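Local structure of Exo-1,5-alpha-L-arabinofuranobiosidase (Gibberella zeae, 2YDT) at residues A[98-110]-A[121-134]. The protein probably hydrolyses arabinan as an exo-acting glycosidase, releasing alpha-1,5-linked L-arabinofuranobiose from chain ends. Residues are numbered along the deposited sequence; the frame is centred on the assembly and turned at random.
Sequences GKYPKGTVLCSGS and IEVYASRDKGYTWE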
loop_
_atom_site.group_PDB
_atom_site.type_symbol
_atom_site.label_atom_id
_atom_site.label_comp_id
_atom_site.label_asym_id
_atom_site.label_seq_id
_atom_site.Cartn_x
_atom_site.Cartn_y
_atom_site.Cartn_z
ATOM N N GLY A 98 -6.793 -13.518 -18.531
ATOM C CA GLY A 98 -6.290 -14.767 -19.079
ATOM C C GLY A 98 -6.764 -15.957 -18.282
ATOM O O GLY A 98 -7.974 -16.077 -17.958
ATOM N N LYS A 99 -5.848 -16.841 -17.932
ATOM C CA LYS A 99 -6.186 -18.071 -17.211
ATOM C C LYS A 99 -6.342 -17.922 -15.693
ATOM O O LYS A 99 -6.465 -18.922 -14.985
ATOM C CB LYS A 99 -5.153 -19.147 -17.526
ATOM C CG LYS A 99 -3.770 -18.890 -16.960
ATOM C CD LYS A 99 -2.808 -19.956 -17.397
ATOM C CE LYS A 99 -1.440 -19.766 -16.747
ATOM N NZ LYS A 99 -0.392 -20.632 -17.479
ATOM N N TYR A 100 -6.348 -16.688 -15.205
ATOM C CA TYR A 100 -6.611 -16.379 -13.784
ATOM C C TYR A 100 -8.000 -15.775 -13.643
ATOM O O TYR A 100 -8.239 -14.653 -14.082
ATOM C CB TYR A 100 -5.506 -15.419 -13.271
ATOM C CG TYR A 100 -4.128 -16.018 -13.449
ATOM C CD1 TYR A 100 -3.615 -16.901 -12.517
ATOM C CD2 TYR A 100 -3.364 -15.747 -14.558
ATOM C CE1 TYR A 100 -2.389 -17.504 -12.691
ATOM C CE2 TYR A 100 -2.127 -16.321 -14.745
ATOM C CZ TYR A 100 -1.633 -17.212 -13.783
ATOM O OH TYR A 100 -0.404 -17.832 -13.933
ATOM N N PRO A 101 -8.948 -16.529 -13.058
ATOM C CA PRO A 101 -10.334 -16.053 -13.044
ATOM C C PRO A 101 -10.636 -15.039 -11.966
ATOM O O PRO A 101 -9.851 -14.821 -11.056
ATOM C CB PRO A 101 -11.136 -17.325 -12.738
ATOM C CG PRO A 101 -10.234 -18.163 -12.011
ATOM C CD PRO A 101 -8.862 -17.926 -12.613
ATOM N N LYS A 102 -11.807 -14.439 -12.082
ATOM C CA LYS A 102 -12.389 -13.643 -11.008
ATOM C C LYS A 102 -12.268 -14.402 -9.692
ATOM O O LYS A 102 -12.542 -15.606 -9.634
ATOM C CB LYS A 102 -13.871 -13.353 -11.308
ATOM C CG LYS A 102 -14.531 -12.460 -10.304
ATOM C CD LYS A 102 -15.985 -12.155 -10.690
ATOM C CE LYS A 102 -16.542 -11.130 -9.757
ATOM N NZ LYS A 102 -18.004 -10.927 -9.955
ATOM N N GLY A 103 -11.816 -13.696 -8.643
ATOM C CA GLY A 103 -11.647 -14.258 -7.335
ATOM C C GLY A 103 -10.269 -14.809 -7.034
ATOM O O GLY A 103 -10.008 -15.195 -5.914
ATOM N N THR A 104 -9.394 -14.898 -8.045
ATOM C CA THR A 104 -7.987 -15.248 -7.813
ATOM C C THR A 104 -7.450 -14.167 -6.884
ATOM O O THR A 104 -7.729 -12.979 -7.073
ATOM C CB THR A 104 -7.193 -15.245 -9.128
ATOM O OG1 THR A 104 -7.742 -16.232 -10.036
ATOM C CG2 THR A 104 -5.713 -15.528 -8.887
ATOM N N VAL A 105 -6.671 -14.573 -5.906
ATOM C CA VAL A 105 -5.953 -13.651 -5.028
ATOM C C VAL A 105 -4.538 -13.462 -5.522
ATOM O O VAL A 105 -3.836 -14.430 -5.779
ATOM C CB VAL A 105 -5.927 -14.142 -3.583
ATOM C CG1 VAL A 105 -5.160 -13.094 -2.672
ATOM C CG2 VAL A 105 -7.349 -14.349 -3.074
ATOM N N LEU A 106 -4.134 -12.200 -5.731
ATOM C CA LEU A 106 -2.779 -11.888 -6.066
ATOM C C LEU A 106 -2.038 -11.368 -4.813
ATOM O O LEU A 106 -2.589 -10.681 -3.957
ATOM C CB LEU A 106 -2.706 -10.825 -7.148
ATOM C CG LEU A 106 -3.386 -11.116 -8.479
ATOM C CD1 LEU A 106 -3.068 -10.007 -9.518
ATOM C CD2 LEU A 106 -3.013 -12.498 -8.996
ATOM N N CYS A 107 -0.772 -11.737 -4.742
ATOM C CA CYS A 107 0.184 -11.133 -3.797
ATOM C C CYS A 107 1.345 -10.647 -4.630
ATOM O O CYS A 107 2.060 -11.457 -5.248
ATOM C CB CYS A 107 0.654 -12.153 -2.763
ATOM S SG CYS A 107 1.704 -11.337 -1.459
ATOM N N SER A 108 1.534 -9.328 -4.711
ATOM C CA SER A 108 2.712 -8.775 -5.307
ATOM C C SER A 108 3.651 -8.319 -4.206
ATOM O O SER A 108 3.240 -8.128 -3.096
ATOM C CB SER A 108 2.323 -7.611 -6.243
ATOM O OG SER A 108 3.443 -7.118 -6.946
ATOM N N GLY A 109 4.926 -8.199 -4.513
ATOM C CA GLY A 109 5.935 -7.786 -3.557
ATOM C C GLY A 109 7.297 -7.872 -4.198
ATOM O O GLY A 109 7.409 -8.255 -5.376
ATOM N N SER A 110 8.328 -7.517 -3.436
ATOM C CA SER A 110 9.664 -7.434 -3.966
ATOM C C SER A 110 10.550 -8.566 -3.435
ATOM O O SER A 110 10.723 -8.715 -2.220
ATOM C CB SER A 110 10.250 -6.077 -3.647
ATOM O OG SER A 110 11.496 -5.945 -4.311
ATOM N N ILE A 121 10.133 -6.889 -8.459
ATOM C CA ILE A 121 8.718 -6.930 -8.202
ATOM C C ILE A 121 8.134 -8.151 -8.939
ATOM O O ILE A 121 8.250 -8.267 -10.160
ATOM C CB ILE A 121 7.991 -5.598 -8.579
ATOM C CG1 ILE A 121 8.452 -4.472 -7.632
ATOM C CG2 ILE A 121 6.493 -5.800 -8.512
ATOM C CD1 ILE A 121 8.007 -3.045 -8.066
ATOM N N GLU A 122 7.441 -9.006 -8.168
ATOM C CA GLU A 122 6.859 -10.283 -8.597
ATOM C C GLU A 122 5.374 -10.247 -8.423
ATOM O O GLU A 122 4.855 -9.491 -7.600
ATOM C CB GLU A 122 7.357 -11.433 -7.691
ATOM C CG GLU A 122 8.877 -11.533 -7.497
ATOM C CD GLU A 122 9.559 -12.109 -8.706
ATOM O OE1 GLU A 122 9.285 -11.606 -9.810
ATOM O OE2 GLU A 122 10.383 -13.045 -8.557
ATOM N N VAL A 123 4.662 -11.069 -9.189
ATOM C CA VAL A 123 3.265 -11.408 -8.886
ATOM C C VAL A 123 3.142 -12.908 -8.639
ATOM O O VAL A 123 3.575 -13.696 -9.474
ATOM C CB VAL A 123 2.258 -10.957 -9.988
ATOM C CG1 VAL A 123 0.824 -11.421 -9.723
ATOM C CG2 VAL A 123 2.312 -9.449 -10.131
ATOM N N TYR A 124 2.525 -13.259 -7.514
ATOM C CA TYR A 124 2.125 -14.629 -7.141
ATOM C C TYR A 124 0.598 -14.653 -7.064
ATOM O O TYR A 124 -0.061 -13.628 -6.809
ATOM C CB TYR A 124 2.737 -15.035 -5.765
ATOM C CG TYR A 124 4.174 -15.463 -5.877
ATOM C CD1 TYR A 124 5.176 -14.532 -6.084
ATOM C CD2 TYR A 124 4.534 -16.816 -5.857
ATOM C CE1 TYR A 124 6.522 -14.940 -6.257
ATOM C CE2 TYR A 124 5.819 -17.217 -6.014
ATOM C CZ TYR A 124 6.826 -16.310 -6.216
ATOM O OH TYR A 124 8.131 -16.752 -6.410
ATOM N N ALA A 125 0.014 -15.829 -7.279
ATOM C CA ALA A 125 -1.438 -15.975 -7.301
ATOM C C ALA A 125 -1.892 -17.186 -6.530
ATOM O O ALA A 125 -1.174 -18.177 -6.468
ATOM C CB ALA A 125 -1.955 -16.088 -8.734
ATOM N N SER A 126 -3.052 -17.058 -5.888
ATOM C CA SER A 126 -3.720 -18.161 -5.188
ATOM C C SER A 126 -5.074 -18.411 -5.840
ATOM O O SER A 126 -5.897 -17.497 -5.960
ATOM C CB SER A 126 -3.914 -17.877 -3.682
ATOM O OG SER A 126 -4.708 -18.933 -3.109
ATOM N N ARG A 127 -5.298 -19.673 -6.226
ATOM C CA ARG A 127 -6.550 -20.102 -6.857
ATOM C C ARG A 127 -7.499 -20.740 -5.835
ATOM O O ARG A 127 -8.574 -21.228 -6.207
ATOM C CB ARG A 127 -6.247 -21.119 -7.968
ATOM C CG ARG A 127 -5.414 -20.571 -9.112
ATOM C CD ARG A 127 -5.060 -21.660 -10.105
ATOM N NE ARG A 127 -4.358 -21.218 -11.315
ATOM C CZ ARG A 127 -4.953 -20.731 -12.403
ATOM N NH1 ARG A 127 -6.262 -20.609 -12.466
ATOM N NH2 ARG A 127 -4.237 -20.404 -13.452
ATOM N N ASP A 128 -7.127 -20.724 -4.560
ATOM C CA ASP A 128 -7.919 -21.369 -3.520
ATOM C C ASP A 128 -8.091 -20.440 -2.291
ATOM O O ASP A 128 -8.194 -20.908 -1.172
ATOM C CB ASP A 128 -7.331 -22.740 -3.141
ATOM C CG ASP A 128 -5.878 -22.675 -2.712
ATOM O OD1 ASP A 128 -5.401 -21.540 -2.382
ATOM O OD2 ASP A 128 -5.192 -23.740 -2.737
ATOM N N LYS A 129 -8.222 -19.149 -2.545
ATOM C CA LYS A 129 -8.581 -18.175 -1.498
ATOM C C LYS A 129 -7.509 -18.079 -0.403
ATOM O O LYS A 129 -7.794 -17.776 0.748
ATOM C CB LYS A 129 -10.009 -18.439 -0.920
ATOM C CG LYS A 129 -11.080 -18.392 -1.993
ATOM C CD LYS A 129 -12.465 -18.601 -1.396
ATOM C CE LYS A 129 -13.537 -18.259 -2.434
ATOM N NZ LYS A 129 -14.890 -18.409 -1.804
ATOM N N GLY A 130 -6.260 -18.285 -0.796
ATOM C CA GLY A 130 -5.127 -17.956 0.090
ATOM C C GLY A 130 -4.382 -19.131 0.713
ATOM O O GLY A 130 -3.476 -18.908 1.531
ATOM N N TYR A 131 -4.764 -20.364 0.370
ATOM C CA TYR A 131 -4.166 -21.555 0.948
ATOM C C TYR A 131 -2.891 -22.026 0.230
ATOM O O TYR A 131 -1.975 -22.518 0.892
ATOM C CB TYR A 131 -5.216 -22.695 1.057
ATOM C CG TYR A 131 -6.183 -22.437 2.176
ATOM C CD1 TYR A 131 -5.876 -22.814 3.482
ATOM C CD2 TYR A 131 -7.387 -21.812 1.942
ATOM C CE1 TYR A 131 -6.731 -22.554 4.522
ATOM C CE2 TYR A 131 -8.270 -21.533 3.002
ATOM C CZ TYR A 131 -7.927 -21.928 4.284
ATOM O OH TYR A 131 -8.774 -21.662 5.364
ATOM N N THR A 132 -2.840 -21.879 -1.100
ATOM C CA THR A 132 -1.625 -22.161 -1.850
ATOM C C THR A 132 -1.338 -21.015 -2.808
ATOM O O THR A 132 -2.236 -20.252 -3.175
ATOM C CB THR A 132 -1.679 -23.488 -2.639
ATOM O OG1 THR A 132 -2.710 -23.394 -3.597
ATOM C CG2 THR A 132 -1.976 -24.713 -1.694
ATOM N N TRP A 133 -0.094 -20.980 -3.261
ATOM C CA TRP A 133 0.413 -19.927 -4.139
ATOM C C TRP A 133 1.222 -20.469 -5.280
ATOM O O TRP A 133 1.952 -21.473 -5.123
ATOM C CB TRP A 133 1.299 -18.936 -3.338
ATOM C CG TRP A 133 0.524 -18.313 -2.224
ATOM C CD1 TRP A 133 0.423 -18.768 -0.919
ATOM C CD2 TRP A 133 -0.355 -17.170 -2.310
ATOM N NE1 TRP A 133 -0.463 -17.988 -0.228
ATOM C CE2 TRP A 133 -0.955 -17.004 -1.044
ATOM C CE3 TRP A 133 -0.665 -16.260 -3.330
ATOM C CZ2 TRP A 133 -1.850 -15.963 -0.773
ATOM C CZ3 TRP A 133 -1.563 -15.257 -3.071
ATOM C CH2 TRP A 133 -2.139 -15.106 -1.794
ATOM N N GLU A 134 1.123 -19.783 -6.425
ATOM C CA GLU A 134 1.913 -20.071 -7.641
ATOM C C GLU A 134 2.557 -18.778 -8.139
ATOM O O GLU A 134 1.905 -17.731 -8.163
ATOM C CB GLU A 134 1.042 -20.699 -8.759
ATOM C CG GLU A 134 0.267 -19.695 -9.661
ATOM C CD GLU A 134 -0.492 -20.297 -10.869
ATOM O OE1 GLU A 134 -0.038 -20.085 -12.053
ATOM O OE2 GLU A 134 -1.531 -20.917 -10.624
HETATM O O HOH W 1 -8.508 -17.703 -4.969
#
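Arg127 reaches across to the loop before strand 105-110 and grips one carbonyl oxygen, Lys99 O, end-on with both terminal nitrogens. The oxygen lies in the guanidinium plane, 3.0 Å from NH1 of Arg127, while NH2 comes in from above the carbonyl plane. The side chain runs extended from CG to NE, which carries its flat end to the Tyr100 ring; the two planes are 24° apart, with CD1 of Tyr100 over one guanidinium face. In one of its two modelled conformers Glu134 links the pair. There its OE2 takes NE of Arg127 in a salt bridge of 2.9 Å, and its OE1, at the edge of the ring, receives the Tyr100 hydroxyl 3.0 Å away from above the carboxylate plane.

Beyond this polar cluster the strands 105-110 and 121-126 run antiparallel as the two middle strands of a four-stranded blade of the beta-propeller. Val105 and Ser126 exchange two backbone bonds, as do Cys107 and Tyr124. On one face CD2 of Leu106 settles 3.8 Å from CB of Ala125 and also meets Val123, a layer that Leu159 and Leu168 of the next blade cover. The other face carries Trp133, whose CH2 lies 3.7 Å from CG1 of Val105; Ser126 CB sits over one indole face, and NE1 is hydrogen-bonded to Ser73 OG. With OG anti to the backbone N (chi1 -175°), Ser108 gives Glu122 O a short hydroxyl bond of 2.8 Å, tilted from the carbonyl plane, beside the weak one from Gly109 N.

The chemistry thus changes along the hairpin: a largely apolar face of Leu106, Val123 and Ala125 and a mixed one under Trp133 give way to the loop end, where exposed Arg127 ties Lys99 O to the blade and Glu134, in that conformer, would probably balance its charge and limit its rotation.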